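Local structure of holo-[acyl-carrier-protein] synthase (Helicobacter pylori, 5XUK) at residues Lys50-Lys55 and Ala108-Val113; Phe67-Ile72 and Thr83-Lys88. The protein is a trimeric member of the 4'-phosphopantetheinyl transferase superfamily that binds coenzyme A between neighbouring subunits. One frame throughout, in Å; residues are numbered along the deposited sequence.

How the interactions relate
Interactions 1 and 2 meet along helix 40-56, with their centres about 13 Å apart. In sequence, interaction 2 is nested inside the loop closed by interaction 1. K50 makes the main bridge. Its NZ lies 2.7 Å from I70 O and 2.9 Å from F67 O, both probable hydrogen bonds. Higher up the same side chain, K50 CE packs 3.8 Å from I72 CD1. E51 is a second joint: its OE1 is 3.8 Å from F67 CZ. Coenzyme A lies along segment 50-55 and is met by E51, S54 and K55. Interaction 2 is further off, with the I70 side chain about 9 Å from a bound coenzyme A.

Interaction 1: residues Lys50-Lys55 and Ala108-Val113; sequences KEACSK and AIAVVV. With COA (coenzyme A), chain B.
A52 rests its methyl on A110 where helix 40-56 packs against the central strand of a three-stranded antiparallel sheet in this 4'-phosphopantetheinyl transferase fold. The local axes approach to 6.8 Å and cross at -34°, with helix and strand running roughly the same way. Small side chains make this closeness possible. A52 CB is 3.6 Å from A110 O and 4.3 Å from A110 CB. V112 fills the next position. Its CG1 is anti to the backbone N, and its CG2 reaches the helix backbone, 3.8 Å from C53 N. CG2 also touches the CB atoms of A52 and C53. L49, one turn earlier, packs on both A110 and V112. The strand's other face, with I109 and V111, packs on I4 and I2 of the second subunit.

Toward coenzyme A the packing gives way to polar contacts of uneven strength. The E51 one is weak: its OE1 accepts a bond, 3.4 Å long, from N8P of the ligand. K55 is firmer. Its extended chain runs above the plane of the adenine, over the C2A-N3A side, and on past the ribose, and NZ gives a 3.0 Å bond to O2A. D5, and I101 O of the third subunit, also hold NZ. S54 chi1 (63°) turns OG back on the helix, where it donates to E51 O at 2.6 Å, 20° out of the carbonyl plane.

Interaction 2: residues Phe67-Ile72 and Thr83-Lys88; sequences FLDIKI and TLSKEK
K71 and T83 stand side by side on one face of the hairpin formed by strands 70-74 and 80-84, as an antiparallel hydrogen-bonded pair. K71 N reaches T83 O at 2.8 Å, and T83 N returns a bond to K71 O at 2.9 Å. Above these bonds, T83 OG1 lies 3.6 Å from K71 CB. With CG anti to its N (chi1 177°), the lysine chain runs alongside that hydroxyl. It bends at chi3 and chi4, and NZ ends near OG1.

I70 and L84 take the other face. They point the same way, and I70 CG1 meets L84 CD2 at 3.7 Å. L84 CD2 also lies against D69 O. S85 N gives that carbonyl a weak, long bond, and L84 CA makes a CA-H...O contact with it.

D69 and K88 cross obliquely. D69 OD2 is 3.9 Å from K88 CE but 4.4 Å from NZ, too far for a salt bridge. Each polar end has another partner: S66 N for OD2 and E64 O for NZ.

K88 starts from helix 86-91, which comes after strand 80-84 in the chain. L65 packs on both I70 and L84, L57 touches L84, and I72 leans on helix 40-56 through F46 and L49.

Interaction 1: residues Lys50-Lys55 and Ala108-Val113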
loop_
_atom_site.group_PDB
_atom_site.type_symbol
_atom_site.label_atom_id
_atom_site.label_comp_id
_atom_site.label_asym_id
_atom_site.label_seq_id
_atom_site.Cartn_x
_atom_site.Cartn_y
_atom_site.Cartn_z
ATOM N N LYS A 50 -7.449 -10.800 -0.504
ATOM C CA LYS A 50 -7.583 -11.814 -1.539
ATOM C C LYS A 50 -7.496 -11.150 -2.913
ATOM O O LYS A 50 -6.817 -11.623 -3.808
ATOM C CB LYS A 50 -8.896 -12.575 -1.367
ATOM C CG LYS A 50 -8.900 -13.474 -0.136
ATOM C CD LYS A 50 -9.856 -14.660 -0.287
ATOM C CE LYS A 50 -9.878 -15.531 0.976
ATOM N NZ LYS A 50 -10.395 -16.920 0.747
ATOM N N GLU A 51 -8.189 -10.045 -3.081
ATOM C CA GLU A 51 -7.999 -9.238 -4.281
ATOM C C GLU A 51 -6.524 -8.897 -4.508
ATOM O O GLU A 51 -6.012 -9.100 -5.599
ATOM C CB GLU A 51 -8.823 -7.973 -4.194
ATOM C CG GLU A 51 -10.322 -8.200 -4.226
ATOM C CD GLU A 51 -10.828 -8.697 -5.575
ATOM O OE1 GLU A 51 -12.042 -8.550 -5.837
ATOM O OE2 GLU A 51 -10.020 -9.219 -6.373
ATOM N N ALA A 52 -5.831 -8.452 -3.455
ATOM C CA ALA A 52 -4.442 -7.999 -3.565
ATOM C C ALA A 52 -3.527 -9.134 -3.972
ATOM O O ALA A 52 -2.528 -8.930 -4.680
ATOM C CB ALA A 52 -3.977 -7.402 -2.241
ATOM N N CYS A 53 -3.843 -10.328 -3.472
ATOM C CA CYS A 53 -3.122 -11.548 -3.826
ATOM C C CYS A 53 -3.294 -11.912 -5.303
ATOM O O CYS A 53 -2.353 -12.413 -5.934
ATOM C CB CYS A 53 -3.631 -12.730 -3.000
ATOM S SG CYS A 53 -2.563 -14.177 -3.157
ATOM N N SER A 54 -4.503 -11.706 -5.823
ATOM C CA SER A 54 -4.801 -12.054 -7.205
ATOM C C SER A 54 -4.106 -11.074 -8.146
ATOM O O SER A 54 -3.626 -11.479 -9.196
ATOM C CB SER A 54 -6.301 -12.113 -7.468
ATOM O OG SER A 54 -6.984 -10.868 -7.296
ATOM N N LYS A 55 -4.016 -9.806 -7.739
ATOM C CA LYS A 55 -3.285 -8.791 -8.506
ATOM C C LYS A 55 -1.778 -9.004 -8.450
ATOM O O LYS A 55 -1.074 -8.708 -9.411
ATOM C CB LYS A 55 -3.585 -7.392 -7.992
ATOM C CG LYS A 55 -5.008 -6.915 -8.175
ATOM C CD LYS A 55 -5.075 -5.449 -7.802
ATOM C CE LYS A 55 -6.485 -4.933 -7.854
ATOM N NZ LYS A 55 -6.505 -3.562 -7.317
ATOM N N ALA A 108 -10.604 -0.413 4.188
ATOM C CA ALA A 108 -9.645 -1.484 4.418
ATOM C C ALA A 108 -8.702 -1.512 3.245
ATOM O O ALA A 108 -9.133 -1.317 2.116
ATOM C CB ALA A 108 -10.357 -2.844 4.529
ATOM N N ILE A 109 -7.436 -1.820 3.499
ATOM C CA ILE A 109 -6.503 -2.051 2.427
ATOM C C ILE A 109 -5.571 -3.156 2.777
ATOM O O ILE A 109 -5.291 -3.397 3.953
ATOM C CB ILE A 109 -5.630 -0.804 2.116
ATOM C CG1 ILE A 109 -4.873 -0.332 3.341
ATOM C CG2 ILE A 109 -6.505 0.343 1.648
ATOM C CD1 ILE A 109 -3.907 0.786 3.010
ATOM N N ALA A 110 -5.043 -3.786 1.735
ATOM C CA ALA A 110 -4.181 -4.936 1.866
ATOM C C ALA A 110 -3.173 -4.891 0.753
ATOM O O ALA A 110 -3.442 -4.351 -0.315
ATOM C CB ALA A 110 -5.012 -6.230 1.752
ATOM N N VAL A 111 -2.060 -5.560 0.980
ATOM C CA VAL A 111 -0.970 -5.643 0.023
ATOM C C VAL A 111 -0.334 -7.011 0.172
ATOM O O VAL A 111 -0.305 -7.576 1.264
ATOM C CB VAL A 111 0.109 -4.557 0.298
ATOM C CG1 VAL A 111 0.873 -4.859 1.594
ATOM C CG2 VAL A 111 1.035 -4.435 -0.901
ATOM N N VAL A 112 0.135 -7.553 -0.941
ATOM C CA VAL A 112 0.764 -8.869 -0.968
ATOM C C VAL A 112 1.982 -8.784 -1.846
ATOM O O VAL A 112 1.923 -8.186 -2.927
ATOM C CB VAL A 112 -0.198 -9.941 -1.535
ATOM C CG1 VAL A 112 0.520 -11.268 -1.758
ATOM C CG2 VAL A 112 -1.392 -10.114 -0.609
ATOM N N VAL A 113 3.075 -9.360 -1.365
ATOM C CA VAL A 113 4.284 -9.555 -2.156
ATOM C C VAL A 113 4.542 -11.050 -2.381
ATOM O O VAL A 113 4.635 -11.833 -1.426
ATOM C CB VAL A 113 5.504 -8.935 -1.467
ATOM C CG1 VAL A 113 6.766 -9.280 -2.239
ATOM C CG2 VAL A 113 5.348 -7.426 -1.381
HETATM N N1A COA B . -3.389 -8.293 -12.424
HETATM C C2A COA B . -2.984 -7.217 -11.717
HETATM N N3A COA B . -3.713 -6.091 -11.623
HETATM C C4A COA B . -4.892 -5.986 -12.260
HETATM C C5A COA B . -5.391 -7.120 -13.050
HETATM C C6A COA B . -4.550 -8.329 -13.100
HETATM N N6A COA B . -4.932 -9.429 -13.799
HETATM N N7A COA B . -6.570 -6.737 -13.566
HETATM C C8A COA B . -6.833 -5.471 -13.143
HETATM N N9A COA B . -5.807 -5.029 -12.367
HETATM C C1B COA B . -5.699 -3.701 -11.752
HETATM C C2B COA B . -5.852 -2.624 -12.832
HETATM O O2B COA B . -4.784 -1.677 -12.806
HETATM C C3B COA B . -7.146 -1.918 -12.509
HETATM O O3B COA B . -7.097 -0.504 -12.675
HETATM P P3B COA B . -7.209 0.209 -14.132
HETATM O O7A COA B . -8.127 -0.694 -14.929
HETATM O O8A COA B . -7.861 1.537 -13.847
HETATM O O9A COA B . -5.756 0.250 -14.571
HETATM C C4B COA B . -7.326 -2.251 -11.049
HETATM O O4B COA B . -6.763 -3.542 -10.827
HETATM C C5B COA B . -8.775 -2.211 -10.627
HETATM O O5B COA B . -8.714 -1.612 -9.353
HETATM P P1A COA B . -9.680 -2.029 -8.177
HETATM O O1A COA B . -10.918 -1.208 -8.474
HETATM O O2A COA B . -8.999 -1.948 -6.832
HETATM O O3A COA B . -9.824 -3.583 -8.463
HETATM P P2A COA B . -11.087 -4.392 -7.904
HETATM O O4A COA B . -10.880 -4.700 -6.428
HETATM O O5A COA B . -12.334 -3.646 -8.345
HETATM O O6A COA B . -10.932 -5.735 -8.798
HETATM C CBP COA B . -9.815 -7.604 -9.930
HETATM C CCP COA B . -9.713 -6.158 -9.436
HETATM C CDP COA B . -9.316 -7.710 -11.364
HETATM C CEP COA B . -8.945 -8.497 -9.055
HETATM C CAP COA B . -11.295 -8.027 -9.886
HETATM O OAP COA B . -11.964 -7.545 -11.056
HETATM C C9P COA B . -11.520 -9.505 -9.798
HETATM O O9P COA B . -10.883 -10.283 -10.493
HETATM N N8P COA B . -12.468 -9.881 -8.936
#

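Interaction 2: residues Phe67-Ile72 and Thr83-Lys88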
loop_
_atom_site.group_PDB
_atom_site.type_symbol
_atom_site.label_atom_id
_atom_site.label_comp_id
_atom_site.label_asym_id
_atom_site.label_seq_id
_atom_site.Cartn_x
_atom_site.Cartn_y
_atom_site.Cartn_z
ATOM N N PHE A 67 -11.294 -17.007 -5.213
ATOM C CA PHE A 67 -11.253 -16.569 -3.840
ATOM C C PHE A 67 -10.921 -17.730 -2.905
ATOM O O PHE A 67 -10.072 -17.595 -2.033
ATOM C CB PHE A 67 -12.612 -15.987 -3.440
ATOM C CG PHE A 67 -12.857 -14.580 -3.918
ATOM C CD1 PHE A 67 -11.951 -13.551 -3.617
ATOM C CD2 PHE A 67 -14.019 -14.258 -4.605
ATOM C CE1 PHE A 67 -12.193 -12.254 -4.023
ATOM C CE2 PHE A 67 -14.261 -12.954 -5.019
ATOM C CZ PHE A 67 -13.347 -11.956 -4.725
ATOM N N LEU A 68 -11.557 -18.884 -3.100
ATOM C CA LEU A 68 -11.351 -20.014 -2.176
ATOM C C LEU A 68 -10.041 -20.758 -2.410
ATOM O O LEU A 68 -9.655 -21.602 -1.595
ATOM C CB LEU A 68 -12.525 -20.977 -2.212
ATOM C CG LEU A 68 -13.833 -20.379 -1.680
ATOM C CD1 LEU A 68 -14.987 -21.340 -1.948
ATOM C CD2 LEU A 68 -13.722 -20.060 -0.193
ATOM N N ASP A 69 -9.327 -20.435 -3.486
ATOM C CA ASP A 69 -7.958 -20.955 -3.643
ATOM C C ASP A 69 -6.965 -20.246 -2.710
ATOM O O ASP A 69 -5.827 -20.711 -2.542
ATOM C CB ASP A 69 -7.478 -20.816 -5.084
ATOM C CG ASP A 69 -8.290 -21.656 -6.059
ATOM O OD1 ASP A 69 -8.497 -22.852 -5.767
ATOM O OD2 ASP A 69 -8.709 -21.115 -7.114
ATOM N N ILE A 70 -7.380 -19.116 -2.127
ATOM C CA ILE A 70 -6.490 -18.330 -1.286
ATOM C C ILE A 70 -6.916 -18.538 0.160
ATOM O O ILE A 70 -8.046 -18.166 0.546
ATOM C CB ILE A 70 -6.549 -16.831 -1.629
ATOM C CG1 ILE A 70 -6.255 -16.589 -3.118
ATOM C CG2 ILE A 70 -5.552 -16.057 -0.790
ATOM C CD1 ILE A 70 -6.987 -15.383 -3.666
ATOM N N LYS A 71 -6.034 -19.149 0.945
ATOM C CA LYS A 71 -6.314 -19.378 2.361
ATOM C C LYS A 71 -5.600 -18.338 3.213
ATOM O O LYS A 71 -4.380 -18.266 3.184
ATOM C CB LYS A 71 -5.868 -20.777 2.784
ATOM C CG LYS A 71 -6.051 -21.072 4.277
ATOM C CD LYS A 71 -5.578 -22.486 4.627
ATOM C CE LYS A 71 -4.772 -22.556 5.923
ATOM N NZ LYS A 71 -3.727 -23.623 5.840
ATOM N N ILE A 72 -6.365 -17.539 3.960
ATOM C CA ILE A 72 -5.810 -16.640 4.970
ATOM C C ILE A 72 -5.902 -17.296 6.360
ATOM O O ILE A 72 -6.938 -17.848 6.712
ATOM C CB ILE A 72 -6.581 -15.301 5.049
ATOM C CG1 ILE A 72 -6.649 -14.606 3.678
ATOM C CG2 ILE A 72 -5.922 -14.375 6.079
ATOM C CD1 ILE A 72 -7.826 -13.656 3.574
ATOM N N THR A 83 -1.717 -18.537 2.198
ATOM C CA THR A 83 -1.228 -19.699 1.468
ATOM C C THR A 83 -2.185 -20.021 0.325
ATOM O O THR A 83 -3.391 -19.777 0.418
ATOM C CB THR A 83 -1.095 -20.929 2.386
ATOM O OG1 THR A 83 -2.329 -21.142 3.080
ATOM C CG2 THR A 83 0.015 -20.727 3.417
ATOM N N LEU A 84 -1.634 -20.552 -0.759
ATOM C CA LEU A 84 -2.429 -21.050 -1.865
ATOM C C LEU A 84 -2.479 -22.559 -1.777
ATOM O O LEU A 84 -1.693 -23.160 -1.044
ATOM C CB LEU A 84 -1.799 -20.651 -3.192
ATOM C CG LEU A 84 -1.795 -19.162 -3.512
ATOM C CD1 LEU A 84 -0.949 -18.923 -4.746
ATOM C CD2 LEU A 84 -3.211 -18.659 -3.721
ATOM N N SER A 85 -3.399 -23.162 -2.527
ATOM C CA SER A 85 -3.387 -24.609 -2.765
ATOM C C SER A 85 -1.985 -25.065 -3.172
ATOM O O SER A 85 -1.324 -24.406 -3.975
ATOM C CB SER A 85 -4.369 -24.976 -3.880
ATOM O OG SER A 85 -5.629 -24.363 -3.669
ATOM N N LYS A 86 -1.541 -26.191 -2.619
ATOM C CA LYS A 86 -0.215 -26.754 -2.923
ATOM C C LYS A 86 0.005 -26.933 -4.432
ATOM O O LYS A 86 1.137 -26.847 -4.916
ATOM C CB LYS A 86 -0.027 -28.096 -2.198
ATOM C CG LYS A 86 0.066 -27.970 -0.681
ATOM C CD LYS A 86 -0.472 -29.198 0.038
ATOM C CE LYS A 86 -0.500 -28.986 1.544
ATOM N NZ LYS A 86 -1.104 -30.135 2.275
ATOM N N GLU A 87 -1.085 -27.182 -5.159
ATOM C CA GLU A 87 -1.060 -27.245 -6.616
ATOM C C GLU A 87 -0.865 -25.851 -7.203
ATOM O O GLU A 87 0.114 -25.607 -7.915
ATOM C CB GLU A 87 -2.353 -27.868 -7.161
ATOM C CG GLU A 87 -2.406 -29.393 -7.083
ATOM C CD GLU A 87 -2.609 -29.935 -5.673
ATOM O OE1 GLU A 87 -3.198 -29.222 -4.823
ATOM O OE2 GLU A 87 -2.185 -31.086 -5.416
ATOM N N LYS A 88 -1.795 -24.946 -6.890
ATOM C CA LYS A 88 -1.735 -23.541 -7.333
ATOM C C LYS A 88 -0.396 -22.882 -7.002
ATOM O O LYS A 88 0.114 -22.064 -7.773
ATOM C CB LYS A 88 -2.859 -22.726 -6.697
ATOM C CG LYS A 88 -4.255 -23.101 -7.160
ATOM C CD LYS A 88 -4.530 -22.596 -8.563
ATOM C CE LYS A 88 -5.904 -23.036 -9.042
ATOM N NZ LYS A 88 -6.178 -22.560 -10.424
#